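Local coordinates for UPF0045 protein MJ1052 (Methanocaldococcus jannaschii, PDB 2EPI) that is of unknown function but, as a UPF0045 family member related to thiamine-binding proteins, may bind thiamine or a similar small molecule, at residues A[20-23]-A[24-28]; A[88-91]-A[92-96]. All coordinates share one frame; numbering follows the deposited sequence.

Contact 1. Residues A[20-23]-A[24-28]; sequences ASVS and KYVKK
The first turn of helix 23-33 starts at Val-22, the N-cap residue, whose carbonyl oxygen is gripped by two amides of the turn. Val-26 N reaches Val-22 O at 3.1 Å, lying in the carbonyl plane with an N-H...O angle of 157°, the regular i to i+4 bond. Tyr-25 N approaches the same oxygen, Val-22 O, at 2.9 Å, but from above that plane and along a more bent path (131°). One residue on, Lys-27 N donates to Ser-23 O at 2.9 Å and carries the helical pattern forward. The side chains follow the same spacing. Val-22 CG2 meets Val-26 CG2 at 4.0 Å, the two branched groups crossing obliquely, and Val-26 CG2 also lies 3.4 Å from Val-22 O, beside the bonds that this oxygen accepts. With Tyr-25 CG anti to its carbonyl carbon (chi1 -55°), the ring swings back toward the start of the helix, where its CD2 comes within 4.3 Å of Val-22 CB. The valine and the tyrosine both rest on Pro-15 of strand 6-16, and Tyr-25 touches Asp-70 and Val-71 in the loop after helix 53-68. Ser-23 and Val-26 pack on Ile-97 of the second subunit, while Val-22 packs on Arg-73 of the third, so this helix start touches its own sheet and two neighbouring chains.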
ATOM      1  N   ALA A  20      13.053 -19.167  -4.304  1.00 52.34           N
ATOM      2  CA  ALA A  20      11.865 -18.732  -5.020  1.00 52.36           C
ATOM      3  C   ALA A  20      10.604 -19.420  -4.510  1.00 51.93           C
ATOM      4  O   ALA A  20      10.272 -20.525  -4.944  1.00 52.71           O
ATOM      5  CB  ALA A  20      12.039 -19.001  -6.510  1.00 52.69           C
ATOM      6  N   SER A  21       9.913 -18.748  -3.590  1.00 50.33           N
ATOM      7  CA  SER A  21       8.669 -19.220  -2.979  1.00 49.24           C
ATOM      8  C   SER A  21       8.604 -18.728  -1.537  1.00 48.08           C
ATOM      9  O   SER A  21       9.571 -18.854  -0.787  1.00 48.25           O
ATOM     10  CB  SER A  21       8.578 -20.749  -2.993  1.00 49.97           C
ATOM     11  OG  SER A  21       7.321 -21.183  -2.500  1.00 52.84           O
ATOM     12  N   VAL A  22       7.462 -18.166  -1.153  1.00 46.55           N
ATOM     13  CA  VAL A  22       7.284 -17.659   0.202  1.00 44.63           C
ATOM     14  C   VAL A  22       5.948 -18.101   0.781  1.00 43.72           C
ATOM     15  O   VAL A  22       5.568 -17.687   1.878  1.00 43.42           O
ATOM     16  CB  VAL A  22       7.347 -16.115   0.228  1.00 43.97           C
ATOM     17  CG1 VAL A  22       8.657 -15.648  -0.378  1.00 43.94           C
ATOM     18  CG2 VAL A  22       6.164 -15.526  -0.534  1.00 43.85           C
ATOM     19  N   SER A  23       5.242 -18.947   0.042  1.00 42.92           N
ATOM     20  CA  SER A  23       3.942 -19.443   0.472  1.00 42.68           C
ATOM     21  C   SER A  23       3.985 -20.050   1.868  1.00 42.11           C
ATOM     22  O   SER A  23       3.017 -19.958   2.620  1.00 42.54           O
ATOM     23  CB  SER A  23       3.421 -20.482  -0.525  1.00 43.19           C
ATOM     24  OG  SER A  23       4.299 -21.592  -0.609  1.00 43.45           O
ATOM     25  N   LYS A  24       5.108 -20.666   2.213  1.00 41.21           N
ATOM     26  CA  LYS A  24       5.251 -21.291   3.521  1.00 41.34           C
ATOM     27  C   LYS A  24       5.086 -20.258   4.635  1.00 40.46           C
ATOM     28  O   LYS A  24       4.468 -20.533   5.661  1.00 37.71           O
ATOM     29  CB  LYS A  24       6.621 -21.964   3.632  1.00 43.44           C
ATOM     30  CG  LYS A  24       6.634 -23.192   4.530  1.00 47.24           C
ATOM     31  CD  LYS A  24       7.930 -23.975   4.376  1.00 49.48           C
ATOM     32  CE  LYS A  24       7.798 -25.395   4.919  1.00 51.18           C
ATOM     33  NZ  LYS A  24       7.481 -25.435   6.377  1.00 52.90           N
ATOM     34  N   TYR A  25       5.630 -19.066   4.421  1.00 39.96           N
ATOM     35  CA  TYR A  25       5.548 -18.003   5.416  1.00 40.23           C
ATOM     36  C   TYR A  25       4.187 -17.317   5.399  1.00 39.43           C
ATOM     37  O   TYR A  25       3.685 -16.884   6.439  1.00 38.90           O
ATOM     38  CB  TYR A  25       6.664 -16.991   5.171  1.00 41.86           C
ATOM     39  CG  TYR A  25       8.027 -17.639   5.136  1.00 42.74           C
ATOM     40  CD1 TYR A  25       8.518 -18.328   6.244  1.00 44.35           C
ATOM     41  CD2 TYR A  25       8.813 -17.596   3.986  1.00 44.17           C
ATOM     42  CE1 TYR A  25       9.755 -18.961   6.208  1.00 45.29           C
ATOM     43  CE2 TYR A  25      10.054 -18.225   3.938  1.00 45.13           C
ATOM     44  CZ  TYR A  25      10.518 -18.906   5.053  1.00 45.98           C
ATOM     45  OH  TYR A  25      11.740 -19.537   5.010  1.00 48.18           O
ATOM     46  N   VAL A  26       3.596 -17.221   4.214  1.00 38.95           N
ATOM     47  CA  VAL A  26       2.283 -16.608   4.065  1.00 38.32           C
ATOM     48  C   VAL A  26       1.283 -17.460   4.837  1.00 37.67           C
ATOM     49  O   VAL A  26       0.387 -16.949   5.507  1.00 37.47           O
ATOM     50  CB  VAL A  26       1.866 -16.553   2.575  1.00 39.00           C
ATOM     51  CG1 VAL A  26       0.458 -15.995   2.440  1.00 38.16           C
ATOM     52  CG2 VAL A  26       2.859 -15.703   1.794  1.00 39.74           C
ATOM     53  N   LYS A  27       1.453 -18.772   4.740  1.00 37.14           N
ATOM     54  CA  LYS A  27       0.586 -19.718   5.425  1.00 37.01           C
ATOM     55  C   LYS A  27       0.733 -19.557   6.934  1.00 35.63           C
ATOM     56  O   LYS A  27      -0.250 -19.563   7.672  1.00 34.39           O
ATOM     57  CB  LYS A  27       0.959 -21.142   5.010  1.00 39.52           C
ATOM     58  CG  LYS A  27       0.183 -22.239   5.717  1.00 44.19           C
ATOM     59  CD  LYS A  27       0.691 -23.612   5.291  1.00 46.57           C
ATOM     60  CE  LYS A  27       2.166 -23.779   5.632  1.00 48.17           C
ATOM     61  NZ  LYS A  27       2.706 -25.102   5.217  1.00 49.46           N
ATOM     62  N   LYS A  28       1.974 -19.408   7.384  1.00 35.32           N
ATOM     63  CA  LYS A  28       2.270 -19.247   8.801  1.00 34.45           C
ATOM     64  C   LYS A  28       1.543 -18.029   9.372  1.00 34.04           C
ATOM     65  O   LYS A  28       0.953 -18.093  10.451  1.00 32.16           O
ATOM     66  CB  LYS A  28       3.780 -19.090   8.988  1.00 37.24           C
ATOM     67  CG  LYS A  28       4.285 -19.397  10.386  1.00 39.35           C
ATOM     68  CD  LYS A  28       5.805 -19.306  10.447  1.00 41.55           C
ATOM     69  CE  LYS A  28       6.341 -19.763  11.797  1.00 43.85           C
ATOM     70  NZ  LYS A  28       7.772 -19.389  11.989  1.00 43.58           N
TER

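Contact 2. Residues A[88-91]-A[92-96]; sequences NTIE and RKLKA
Lys-95 N donates to Glu-91 O at 2.9 Å, nearly along the C=O axis, in the opening turns of the C-terminal helix 90-96. Thr-89 is the N-cap of this helix: Arg-92 N donates to Thr-89 OG1 at 3.1 Å along a nearly straight path (165°), and Lys-93 N to Thr-89 O at 3.2 Å. The threonine hydroxyl is turned into the space between its own backbone N and carbonyl carbon (chi1 64°), which sets it before the first turn; Thr-89 OG1 also touches Arg-92 CB at 3.4 Å. A valine here would probably leave the amide of Arg-92 without its capping acceptor and weaken the start of the helix. Ile-90 and Leu-94 lie side by side, pointing the same way, with Ile-90 CG2 3.8 Å from Leu-94 CD1; they pack on Ala-44 and Asn-43 of the second subunit, respectively. Lys-93 NZ forms a salt bridge with Asp-81 of its own chain and a hydrogen bond to Ala-44 O of the second subunit. On the exposed side, the extended chains of Glu-91 and Lys-95 converge in a salt bridge: Lys-95 NZ stands 3.0 Å from Glu-91 OE2, above the carboxylate plane, while Lys-95 CE lies 3.4 Å from Glu-91 CG.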
ATOM      1  N   ASN A  88     -18.981  -1.659  10.301  1.00 34.53           N
ATOM      2  CA  ASN A  88     -17.678  -1.977   9.715  1.00 33.10           C
ATOM      3  C   ASN A  88     -17.509  -3.480   9.519  1.00 31.25           C
ATOM      4  O   ASN A  88     -16.759  -4.122  10.250  1.00 31.13           O
ATOM      5  CB  ASN A  88     -16.558  -1.458  10.625  1.00 33.20           C
ATOM      6  CG  ASN A  88     -16.514   0.058  10.691  1.00 34.62           C
ATOM      7  OD1 ASN A  88     -16.118   0.721   9.732  1.00 35.64           O
ATOM      8  ND2 ASN A  88     -16.934   0.615  11.824  1.00 33.69           N
ATOM      9  N   THR A  89     -18.199  -4.043   8.534  1.00 30.09           N
ATOM     10  CA  THR A  89     -18.092  -5.476   8.283  1.00 29.83           C
ATOM     11  C   THR A  89     -17.776  -5.778   6.828  1.00 29.56           C
ATOM     12  O   THR A  89     -18.041  -4.970   5.938  1.00 30.47           O
ATOM     13  CB  THR A  89     -19.398  -6.216   8.635  1.00 32.36           C
ATOM     14  OG1 THR A  89     -20.449  -5.760   7.773  1.00 32.69           O
ATOM     15  CG2 THR A  89     -19.784  -5.954  10.079  1.00 31.61           C
ATOM     16  N   ILE A  90     -17.207  -6.955   6.601  1.00 28.68           N
ATOM     17  CA  ILE A  90     -16.861  -7.406   5.262  1.00 29.25           C
ATOM     18  C   ILE A  90     -18.164  -7.585   4.488  1.00 30.76           C
ATOM     19  O   ILE A  90     -18.255  -7.255   3.307  1.00 31.07           O
ATOM     20  CB  ILE A  90     -16.110  -8.751   5.328  1.00 26.99           C
ATOM     21  CG1 ILE A  90     -14.745  -8.544   6.001  1.00 26.91           C
ATOM     22  CG2 ILE A  90     -15.950  -9.341   3.931  1.00 29.42           C
ATOM     23  CD1 ILE A  90     -13.959  -9.830   6.200  1.00 22.94           C
ATOM     24  N   GLU A  91     -19.175  -8.100   5.181  1.00 32.98           N
ATOM     25  CA  GLU A  91     -20.488  -8.336   4.587  1.00 34.33           C
ATOM     26  C   GLU A  91     -21.075  -7.066   3.981  1.00 34.84           C
ATOM     27  O   GLU A  91     -21.431  -7.035   2.802  1.00 34.79           O
ATOM     28  CB  GLU A  91     -21.453  -8.873   5.648  1.00 37.45           C
ATOM     29  CG  GLU A  91     -22.828  -9.241   5.107  1.00 42.04           C
ATOM     30  CD  GLU A  91     -23.839  -9.494   6.206  1.00 45.33           C
ATOM     31  OE1 GLU A  91     -23.522 -10.257   7.143  1.00 46.99           O
ATOM     32  OE2 GLU A  91     -24.956  -8.932   6.131  1.00 47.58           O
ATOM     33  N   ARG A  92     -21.183  -6.017   4.791  1.00 33.60           N
ATOM     34  CA  ARG A  92     -21.746  -4.766   4.306  1.00 33.94           C
ATOM     35  C   ARG A  92     -20.938  -4.194   3.146  1.00 33.42           C
ATOM     36  O   ARG A  92     -21.506  -3.682   2.184  1.00 32.69           O
ATOM     37  CB  ARG A  92     -21.824  -3.731   5.431  1.00 34.64           C
ATOM     38  CG  ARG A  92     -22.625  -2.494   5.047  1.00 37.53           C
ATOM     39  CD  ARG A  92     -22.434  -1.374   6.051  1.00 41.61           C
ATOM     40  NE  ARG A  92     -21.046  -0.921   6.090  1.00 43.35           N
ATOM     41  CZ  ARG A  92     -20.419  -0.339   5.072  1.00 44.57           C
ATOM     42  NH1 ARG A  92     -21.056  -0.130   3.926  1.00 43.57           N
ATOM     43  NH2 ARG A  92     -19.151   0.031   5.199  1.00 44.53           N
ATOM     44  N   LYS A  93     -19.613  -4.277   3.234  1.00 33.02           N
ATOM     45  CA  LYS A  93     -18.767  -3.751   2.167  1.00 32.84           C
ATOM     46  C   LYS A  93     -19.019  -4.475   0.849  1.00 32.55           C
ATOM     47  O   LYS A  93     -19.159  -3.843  -0.198  1.00 33.80           O
ATOM     48  CB  LYS A  93     -17.284  -3.873   2.533  1.00 33.06           C
ATOM     49  CG  LYS A  93     -16.864  -3.044   3.740  1.00 34.43           C
ATOM     50  CD  LYS A  93     -15.373  -2.739   3.710  1.00 35.49           C
ATOM     51  CE  LYS A  93     -15.033  -1.800   2.559  1.00 35.49           C
ATOM     52  NZ  LYS A  93     -13.595  -1.420   2.521  1.00 34.97           N
ATOM     53  N   LEU A  94     -19.080  -5.801   0.905  1.00 32.44           N
ATOM     54  CA  LEU A  94     -19.300  -6.592  -0.300  1.00 33.41           C
ATOM     55  C   LEU A  94     -20.707  -6.458  -0.869  1.00 34.96           C
ATOM     56  O   LEU A  94     -20.881  -6.410  -2.085  1.00 35.37           O
ATOM     57  CB  LEU A  94     -18.986  -8.065  -0.031  1.00 33.07           C
ATOM     58  CG  LEU A  94     -17.523  -8.378   0.289  1.00 32.91           C
ATOM     59  CD1 LEU A  94     -17.354  -9.876   0.494  1.00 33.75           C
ATOM     60  CD2 LEU A  94     -16.631  -7.888  -0.845  1.00 32.08           C
ATOM     61  N   LYS A  95     -21.712  -6.401  -0.003  1.00 36.07           N
ATOM     62  CA  LYS A  95     -23.083  -6.266  -0.479  1.00 35.93           C
ATOM     63  C   LYS A  95     -23.300  -4.888  -1.093  1.00 37.17           C
ATOM     64  O   LYS A  95     -24.065  -4.728  -2.047  1.00 37.13           O
ATOM     65  CB  LYS A  95     -24.070  -6.508   0.666  1.00 36.70           C
ATOM     66  CG  LYS A  95     -24.085  -7.954   1.137  1.00 38.11           C
ATOM     67  CD  LYS A  95     -25.151  -8.211   2.190  1.00 39.47           C
ATOM     68  CE  LYS A  95     -25.152  -9.677   2.600  1.00 40.12           C
ATOM     69  NZ  LYS A  95     -26.182  -9.990   3.629  1.00 41.73           N
ATOM     70  N   ALA A  96     -22.608  -3.892  -0.547  1.00 37.75           N
ATOM     71  CA  ALA A  96     -22.710  -2.528  -1.045  1.00 39.64           C
ATOM     72  C   ALA A  96     -22.205  -2.475  -2.482  1.00 41.00           C
ATOM     73  O   ALA A  96     -22.692  -1.690  -3.293  1.00 42.45           O
ATOM     74  CB  ALA A  96     -21.888  -1.592  -0.168  1.00 38.53           C
TER

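How the contacts relate
Contacts 1 and 2 are both helix starts in the same chain, but they lie on opposite sides of its centre, with their own centres 29 Å apart and their nearest atoms about 16 Å apart. The first opens the helix after strand 6-16; the second opens the short C-terminal helix after strand 73-83. Both N-cap residues take an i+4 amide on the carbonyl. At 88-96 a hydroxyl adds a side-chain capping bond, whereas the valine at 20-28 has no side-chain acceptor and its carbonyl takes a second, bent bond. Across the subunit pair the start of helix 23-33 and the C-terminal helix region pack together reciprocally. With the function unknown, neither contact can be tied to an active site.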